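Long-range contact in beta-glucosidase (PDB 3F95), which probably hydrolyses beta-linked glucans from their ends, the chain here being its extra C-terminal beta-sandwich domain rather than the catalytic part: residues 34-48 with 56-69. Numbering follows the deposited sequence.
Sequences GASATSGDKQSLLMQ and EDGRGFNWRAQAAL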
ATOM      1  N   GLY A  34       0.149  -3.100  14.892  1.00 16.30           N
ATOM      2  CA  GLY A  34      -0.024  -1.947  15.750  1.00 16.91           C
ATOM      3  C   GLY A  34       0.410  -0.621  15.160  1.00 17.29           C
ATOM      4  O   GLY A  34       0.343  -0.415  13.949  1.00 17.99           O
ATOM      5  N   ALA A  35       0.852   0.280  16.024  1.00 17.04           N
ATOM      6  CA  ALA A  35       1.139   1.682  15.634  1.00 16.75           C
ATOM      7  C   ALA A  35       2.530   1.861  14.980  1.00 16.43           C
ATOM      8  O   ALA A  35       2.750   2.748  14.141  1.00 16.38           O
ATOM      9  CB  ALA A  35       1.021   2.543  16.853  1.00 17.52           C
ATOM     10  N   SER A  36       3.471   1.018  15.378  1.00 16.31           N
ATOM     11  CA  SER A  36       4.853   1.138  14.884  1.00 16.06           C
ATOM     12  C   SER A  36       5.463  -0.262  14.778  1.00 15.42           C
ATOM     13  O   SER A  36       5.033  -1.187  15.461  1.00 15.87           O
ATOM     14  CB  SER A  36       5.711   2.019  15.814  1.00 17.23           C
ATOM     15  OG  SER A  36       5.798   1.453  17.115  1.00 21.28           O
ATOM     16  N   ALA A  37       6.490  -0.377  13.952  1.00 14.66           N
ATOM     17  CA  ALA A  37       7.187  -1.628  13.731  1.00 15.07           C
ATOM     18  C   ALA A  37       8.529  -1.323  13.090  1.00 15.29           C
ATOM     19  O   ALA A  37       8.725  -0.241  12.561  1.00 14.24           O
ATOM     20  CB  ALA A  37       6.362  -2.564  12.824  1.00 14.40           C
ATOM     21  N   THR A  38       9.441  -2.296  13.144  1.00 15.49           N
ATOM     22  CA  THR A  38      10.692  -2.245  12.389  1.00 16.67           C
ATOM     23  C   THR A  38      10.808  -3.546  11.618  1.00 16.30           C
ATOM     24  O   THR A  38      10.245  -4.581  12.039  1.00 16.04           O
ATOM     25  CB  THR A  38      11.945  -2.138  13.315  1.00 17.94           C
ATOM     26  OG1 THR A  38      12.128  -3.385  13.991  1.00 22.12           O
ATOM     27  CG2 THR A  38      11.751  -1.056  14.362  1.00 18.82           C
ATOM     28  N   SER A  39      11.560  -3.509  10.529  1.00 14.74           N
ATOM     29  CA  SER A  39      11.870  -4.714   9.774  1.00 14.26           C
ATOM     30  C   SER A  39      12.867  -5.573  10.575  1.00 14.63           C
ATOM     31  O   SER A  39      13.311  -5.156  11.657  1.00 13.96           O
ATOM     32  CB  SER A  39      12.425  -4.364   8.402  1.00 14.77           C
ATOM     33  OG  SER A  39      13.630  -3.626   8.478  1.00 15.19           O
ATOM     34  N   GLY A  40      13.191  -6.748  10.048  1.00 14.74           N
ATOM     35  CA  GLY A  40      14.057  -7.695  10.787  1.00 16.09           C
ATOM     36  C   GLY A  40      15.414  -7.127  11.198  1.00 17.02           C
ATOM     37  O   GLY A  40      15.949  -7.493  12.263  1.00 18.43           O
ATOM     38  N   ASP A  41      15.997  -6.254  10.377  1.00 17.24           N
ATOM     39  CA  ASP A  41      17.336  -5.718  10.687  1.00 17.05           C
ATOM     40  C   ASP A  41      17.304  -4.469  11.574  1.00 17.58           C
ATOM     41  O   ASP A  41      18.368  -3.863  11.911  1.00 16.44           O
ATOM     42  CB  ASP A  41      18.176  -5.523   9.421  1.00 16.99           C
ATOM     43  CG  ASP A  41      17.670  -4.412   8.530  1.00 16.94           C
ATOM     44  OD1 ASP A  41      16.841  -3.577   8.970  1.00 15.44           O
ATOM     45  OD2 ASP A  41      18.127  -4.371   7.381  1.00 18.73           O
ATOM     46  N   LYS A  42      16.074  -4.077  11.928  1.00 17.13           N
ATOM     47  CA  LYS A  42      15.751  -2.902  12.775  1.00 18.28           C
ATOM     48  C   LYS A  42      15.986  -1.530  12.126  1.00 18.23           C
ATOM     49  O   LYS A  42      15.828  -0.503  12.792  1.00 18.48           O
ATOM     50  CB  LYS A  42      16.450  -2.961  14.157  1.00 18.76           C
ATOM     51  CG  LYS A  42      16.574  -4.349  14.778  1.00 20.94           C
ATOM     52  CD  LYS A  42      15.204  -4.948  15.022  1.00 25.26           C
ATOM     53  CE  LYS A  42      15.304  -6.374  15.508  1.00 27.72           C
ATOM     54  NZ  LYS A  42      14.314  -6.514  16.591  1.00 29.57           N
ATOM     55  N   GLN A  43      16.346  -1.497  10.851  1.00 17.48           N
ATOM     56  CA  GLN A  43      16.708  -0.225  10.207  1.00 18.23           C
ATOM     57  C   GLN A  43      16.232  -0.045   8.783  1.00 16.59           C
ATOM     58  O   GLN A  43      16.050   1.109   8.346  1.00 17.43           O
ATOM     59  CB  GLN A  43      18.238  -0.013  10.192  1.00 18.09           C
ATOM     60  CG  GLN A  43      18.856   0.170  11.535  1.00 19.88           C
ATOM     61  CD  GLN A  43      20.388   0.061  11.497  1.00 21.49           C
ATOM     62  OE1 GLN A  43      21.008   0.031  10.431  1.00 28.72           O
ATOM     63  NE2 GLN A  43      20.986  -0.046  12.665  1.00 26.40           N
ATOM     64  N   SER A  44      16.090  -1.145   8.026  1.00 14.69           N
ATOM     65  CA  SER A  44      15.828  -0.991   6.589  1.00 14.90           C
ATOM     66  C   SER A  44      14.462  -0.373   6.312  1.00 13.96           C
ATOM     67  O   SER A  44      14.322   0.463   5.413  1.00 13.68           O
ATOM     68  CB  SER A  44      15.909  -2.329   5.827  1.00 14.27           C
ATOM     69  OG  SER A  44      17.247  -2.771   5.744  1.00 16.36           O
ATOM     70  N   LEU A  45      13.461  -0.809   7.076  1.00 13.25           N
ATOM     71  CA  LEU A  45      12.066  -0.373   6.849  1.00 12.69           C
ATOM     72  C   LEU A  45      11.434  -0.193   8.234  1.00 12.64           C
ATOM     73  O   LEU A  45      11.411  -1.133   9.032  1.00 12.54           O
ATOM     74  CB  LEU A  45      11.288  -1.394   5.996  1.00 11.73           C
ATOM     75  CG  LEU A  45       9.803  -1.109   5.703  1.00 13.52           C
ATOM     76  CD1 LEU A  45       9.618   0.301   5.083  1.00 13.52           C
ATOM     77  CD2 LEU A  45       9.198  -2.202   4.791  1.00 12.46           C
ATOM     78  N   LEU A  46      10.944   1.025   8.510  1.00 13.33           N
ATOM     79  CA  LEU A  46      10.329   1.378   9.788  1.00 13.78           C
ATOM     80  C   LEU A  46       8.930   1.912   9.540  1.00 14.04           C
ATOM     81  O   LEU A  46       8.715   2.618   8.553  1.00 13.44           O
ATOM     82  CB  LEU A  46      11.104   2.468  10.530  1.00 16.22           C
ATOM     83  CG  LEU A  46      12.607   2.371  10.875  1.00 20.30           C
ATOM     84  CD1 LEU A  46      12.896   3.341  12.056  1.00 23.32           C
ATOM     85  CD2 LEU A  46      13.078   0.964  11.178  1.00 20.79           C
ATOM     86  N   MET A  47       8.017   1.572  10.437  1.00 13.11           N
ATOM     87  CA  MET A  47       6.647   2.050  10.406  1.00 13.71           C
ATOM     88  C   MET A  47       6.342   2.845  11.687  1.00 13.35           C
ATOM     89  O   MET A  47       6.678   2.407  12.779  1.00 12.51           O
ATOM     90  CB  MET A  47       5.685   0.852  10.312  1.00 12.88           C
ATOM     91  CG  MET A  47       4.206   1.279  10.400  1.00 13.40           C
ATOM     92  SD  MET A  47       3.037  -0.070  10.249  1.00 14.32           S
ATOM     93  CE  MET A  47       3.027  -0.745  11.938  1.00 15.56           C
ATOM     94  N   GLN A  48       5.714   4.013  11.521  1.00 13.77           N
ATOM     95  CA  GLN A  48       5.261   4.873  12.617  0.50 14.80           C
ATOM     96  C   GLN A  48       3.806   5.228  12.328  1.00 13.99           C
ATOM     97  O   GLN A  48       3.339   5.042  11.211  1.00 16.09           O
ATOM     98  CB  GLN A  48       6.024   6.193  12.600  0.50 14.79           C
ATOM     99  CG  GLN A  48       7.449   6.208  13.091  0.50 17.42           C
ATOM    100  CD  GLN A  48       8.013   7.624  13.019  0.50 17.63           C
ATOM    101  OE1 GLN A  48       7.262   8.606  13.073  0.50 21.28           O
ATOM    102  NE2 GLN A  48       9.328   7.737  12.883  0.50 21.09           N
ATOM    103  N   GLU A  56      -3.495   8.917  14.770  1.00 18.77           N
ATOM    104  CA  GLU A  56      -3.027   7.608  14.344  1.00 18.40           C
ATOM    105  C   GLU A  56      -3.833   6.871  13.276  1.00 17.20           C
ATOM    106  O   GLU A  56      -3.791   5.634  13.244  1.00 16.50           O
ATOM    107  CB  GLU A  56      -2.790   6.701  15.570  1.00 19.33           C
ATOM    108  CG  GLU A  56      -1.834   7.336  16.591  1.00 24.80           C
ATOM    109  CD  GLU A  56      -1.155   6.291  17.451  1.00 31.82           C
ATOM    110  OE1 GLU A  56      -1.869   5.447  18.023  1.00 34.84           O
ATOM    111  OE2 GLU A  56       0.092   6.308  17.563  1.00 37.39           O
ATOM    112  N   ASP A  57      -4.542   7.596  12.395  1.00 14.76           N
ATOM    113  CA  ASP A  57      -5.282   6.904  11.332  1.00 15.50           C
ATOM    114  C   ASP A  57      -4.429   6.562  10.103  1.00 14.43           C
ATOM    115  O   ASP A  57      -4.904   5.895   9.191  1.00 15.80           O
ATOM    116  CB  ASP A  57      -6.569   7.645  10.919  1.00 15.29           C
ATOM    117  CG  ASP A  57      -6.300   9.003  10.315  1.00 17.59           C
ATOM    118  OD1 ASP A  57      -5.219   9.572  10.573  1.00 20.27           O
ATOM    119  OD2 ASP A  57      -7.189   9.510   9.604  1.00 18.45           O
ATOM    120  N   GLY A  58      -3.170   7.005  10.096  1.00 14.11           N
ATOM    121  CA  GLY A  58      -2.257   6.716   8.983  1.00 12.37           C
ATOM    122  C   GLY A  58      -1.034   5.943   9.475  1.00 12.35           C
ATOM    123  O   GLY A  58      -0.775   5.863  10.675  1.00 12.10           O
ATOM    124  N   ARG A  59      -0.258   5.415   8.539  1.00 11.70           N
ATOM    125  CA  ARG A  59       1.015   4.814   8.902  1.00 10.78           C
ATOM    126  C   ARG A  59       2.070   5.396   7.991  1.00 11.40           C
ATOM    127  O   ARG A  59       1.890   5.432   6.765  1.00 11.28           O
ATOM    128  CB  ARG A  59       0.945   3.294   8.774  1.00 12.08           C
ATOM    129  CG  ARG A  59      -0.034   2.630   9.746  1.00 12.67           C
ATOM    130  CD  ARG A  59       0.520   2.553  11.180  1.00 15.56           C
ATOM    131  NE  ARG A  59      -0.472   1.918  12.066  1.00 15.25           N
ATOM    132  CZ  ARG A  59      -1.526   2.544  12.589  1.00 16.01           C
ATOM    133  NH1 ARG A  59      -1.751   3.832  12.317  1.00 12.83           N
ATOM    134  NH2 ARG A  59      -2.356   1.868  13.389  1.00 17.14           N
ATOM    135  N   GLY A  60       3.173   5.848   8.589  1.00 11.46           N
ATOM    136  CA  GLY A  60       4.306   6.363   7.834  1.00 11.25           C
ATOM    137  C   GLY A  60       5.328   5.259   7.724  1.00 11.17           C
ATOM    138  O   GLY A  60       5.540   4.517   8.699  1.00 12.14           O
ATOM    139  N   PHE A  61       5.939   5.146   6.557  1.00 11.76           N
ATOM    140  CA  PHE A  61       6.952   4.130   6.289  1.00 11.70           C
ATOM    141  C   PHE A  61       8.215   4.791   5.741  1.00 12.65           C
ATOM    142  O   PHE A  61       8.138   5.596   4.800  1.00 13.27           O
ATOM    143  CB  PHE A  61       6.387   3.101   5.310  1.00 11.67           C
ATOM    144  CG  PHE A  61       5.161   2.374   5.834  1.00 12.10           C
ATOM    145  CD1 PHE A  61       5.289   1.262   6.658  1.00 10.20           C
ATOM    146  CD2 PHE A  61       3.875   2.789   5.470  1.00 13.62           C
ATOM    147  CE1 PHE A  61       4.172   0.578   7.131  1.00 12.88           C
ATOM    148  CE2 PHE A  61       2.728   2.120   5.926  1.00 13.96           C
ATOM    149  CZ  PHE A  61       2.873   1.015   6.784  1.00 12.65           C
ATOM    150  N   ASN A  62       9.379   4.435   6.296  1.00 12.96           N
ATOM    151  CA  ASN A  62      10.658   4.996   5.844  0.50 12.33           C
ATOM    152  C   ASN A  62      11.548   3.838   5.410  1.00 12.97           C
ATOM    153  O   ASN A  62      11.777   2.928   6.219  1.00 13.84           O
ATOM    154  CB  ASN A  62      11.350   5.748   6.986  0.50 12.37           C
ATOM    155  CG  ASN A  62      10.603   6.999   7.418  0.50 16.59           C
ATOM    156  OD1 ASN A  62      10.058   7.731   6.593  0.50 23.44           O
ATOM    157  ND2 ASN A  62      10.591   7.254   8.722  0.50 21.07           N
ATOM    158  N   TRP A  63      11.980   3.833   4.146  1.00 14.11           N
ATOM    159  CA  TRP A  63      12.938   2.852   3.615  1.00 13.02           C
ATOM    160  C   TRP A  63      14.325   3.493   3.651  1.00 14.81           C
ATOM    161  O   TRP A  63      14.531   4.600   3.099  1.00 13.72           O
ATOM    162  CB  TRP A  63      12.664   2.572   2.153  1.00 13.70           C
ATOM    163  CG  TRP A  63      11.543   1.633   1.827  1.00 13.18           C
ATOM    164  CD1 TRP A  63      11.674   0.350   1.396  1.00 13.87           C
ATOM    165  CD2 TRP A  63      10.128   1.901   1.891  1.00 11.21           C
ATOM    166  NE1 TRP A  63      10.442  -0.195   1.176  1.00 12.95           N
ATOM    167  CE2 TRP A  63       9.474   0.733   1.465  1.00 13.41           C
ATOM    168  CE3 TRP A  63       9.359   3.033   2.225  1.00 13.82           C
ATOM    169  CZ2 TRP A  63       8.074   0.642   1.361  1.00 13.50           C
ATOM    170  CZ3 TRP A  63       7.945   2.943   2.159  1.00 10.85           C
ATOM    171  CH2 TRP A  63       7.329   1.756   1.728  1.00 12.50           C
ATOM    172  N   ARG A  64      15.275   2.792   4.264  1.00 15.24           N
ATOM    173  CA  ARG A  64      16.684   3.179   4.206  1.00 16.91           C
ATOM    174  C   ARG A  64      17.547   2.156   3.488  1.00 16.55           C
ATOM    175  O   ARG A  64      18.717   2.439   3.189  1.00 18.35           O
ATOM    176  CB  ARG A  64      17.224   3.447   5.613  1.00 17.17           C
ATOM    177  CG  ARG A  64      16.561   4.649   6.250  1.00 20.60           C
ATOM    178  CD  ARG A  64      17.063   4.816   7.646  1.00 25.24           C
ATOM    179  NE  ARG A  64      18.450   5.246   7.603  1.00 30.45           N
ATOM    180  CZ  ARG A  64      19.390   4.800   8.429  1.00 32.54           C
ATOM    181  NH1 ARG A  64      19.079   3.903   9.366  1.00 32.82           N
ATOM    182  NH2 ARG A  64      20.634   5.250   8.307  1.00 32.71           N
ATOM    183  N   ALA A  65      16.985   0.978   3.211  1.00 16.23           N
ATOM    184  CA  ALA A  65      17.618  -0.013   2.349  1.00 16.42           C
ATOM    185  C   ALA A  65      16.538  -0.867   1.710  1.00 16.15           C
ATOM    186  O   ALA A  65      15.374  -0.762   2.088  1.00 16.10           O
ATOM    187  CB  ALA A  65      18.618  -0.901   3.130  1.00 16.57           C
ATOM    188  N   GLN A  66      16.955  -1.702   0.759  1.00 14.99           N
ATOM    189  CA  GLN A  66      16.077  -2.630   0.057  1.00 15.63           C
ATOM    190  C   GLN A  66      15.069  -3.343   0.962  1.00 14.54           C
ATOM    191  O   GLN A  66      15.460  -4.067   1.875  1.00 14.01           O
ATOM    192  CB  GLN A  66      16.919  -3.674  -0.670  1.00 15.38           C
ATOM    193  CG  GLN A  66      16.076  -4.649  -1.456  1.00 17.48           C
ATOM    194  CD  GLN A  66      15.395  -4.011  -2.674  1.00 21.94           C
ATOM    195  OE1 GLN A  66      15.888  -3.036  -3.245  1.00 22.28           O
ATOM    196  NE2 GLN A  66      14.269  -4.574  -3.074  1.00 24.81           N
ATOM    197  N   ALA A  67      13.774  -3.154   0.696  1.00 14.10           N
ATOM    198  CA  ALA A  67      12.731  -3.761   1.533  1.00 13.27           C
ATOM    199  C   ALA A  67      11.393  -3.627   0.848  1.00 14.22           C
ATOM    200  O   ALA A  67      11.238  -2.755  -0.020  1.00 12.35           O
ATOM    201  CB  ALA A  67      12.668  -3.081   2.890  1.00 14.07           C
ATOM    202  N   ALA A  68      10.484  -4.541   1.200  1.00 13.50           N
ATOM    203  CA  ALA A  68       9.097  -4.519   0.708  1.00 14.34           C
ATOM    204  C   ALA A  68       8.155  -4.350   1.892  1.00 14.23           C
ATOM    205  O   ALA A  68       8.238  -5.072   2.892  1.00 14.45           O
ATOM    206  CB  ALA A  68       8.763  -5.782  -0.035  1.00 14.31           C
ATOM    207  N   LEU A  69       7.249  -3.395   1.752  1.00 13.84           N
ATOM    208  CA  LEU A  69       6.134  -3.254   2.670  1.00 14.15           C
ATOM    209  C   LEU A  69       4.917  -3.850   1.983  1.00 14.73           C
ATOM    210  O   LEU A  69       4.662  -3.530   0.812  1.00 15.39           O
ATOM    211  CB  LEU A  69       5.828  -1.781   2.902  1.00 14.21           C
ATOM    212  CG  LEU A  69       4.534  -1.568   3.695  1.00 16.60           C
ATOM    213  CD1 LEU A  69       4.728  -1.969   5.201  1.00 12.83           C
ATOM    214  CD2 LEU A  69       4.006  -0.166   3.499  1.00 17.57           C
TER
HETATM  215  O   HOH W   1      -1.740  -1.198  12.149  1.00 16.87           O
HETATM  216  O   HOH W   2      14.083   2.827   7.787  1.00 23.64           O
HETATM  217  O   HOH W   3      16.650   3.455  10.596  1.00 44.57           O
HETATM  218  O   HOH W   4      17.347  -4.499   3.511  1.00 16.64           O
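Leu45 lays its CD1 methyl over one face of the Trp63 indole, 3.7 Å from the centroid of the five-membered ring and only 17° off its normal, a CH-pi contact. With CG anti to the backbone N (chi1 178°), the branched leucine can also send CD2 to the CB of Leu69, while its own CB meets the small Ala67 CB at 3.8 Å. The indole is held in turn at its edge, where Trp63 NE1 donates to Ala67 O, so a buried polar N-H finds a partner. Two residues along, the flexible Met47 runs beside Phe61; its SD lies 4.4 Å from the ring centroid, an oblique Met-aromatic contact, and Leu69 CD2 sits over one face of that ring. These apolar side chains share one face of an antiparallel hairpin, strands 45-50 and 58-63, in a beta-sandwich of the galactose-binding domain-like superfamily; strand 67-73 of the second sheet packs on Leu45, Trp63 and Phe61, and Trp20 on Met47 and Phe61. Leu46 with Asn62 and Gln48 with Gly60 form hydrogen-bonded pairs, and their side chains, where present, take the more exposed face. Beyond the ladder, Ser44 O accepts from Arg64 N at 2.8 Å. Asp41 OD1 accepts from Gln43 N, an Asx turn, and from Ser44 N, which extends it to an Asx motif, tying down the loop. At the other end the long Arg59, bent at chi2, brings NE to Gly34 O at 3.1 Å, 25° out of the guanidinium plane, whereas NH1 grips Glu56 O and Gly58 O almost within it.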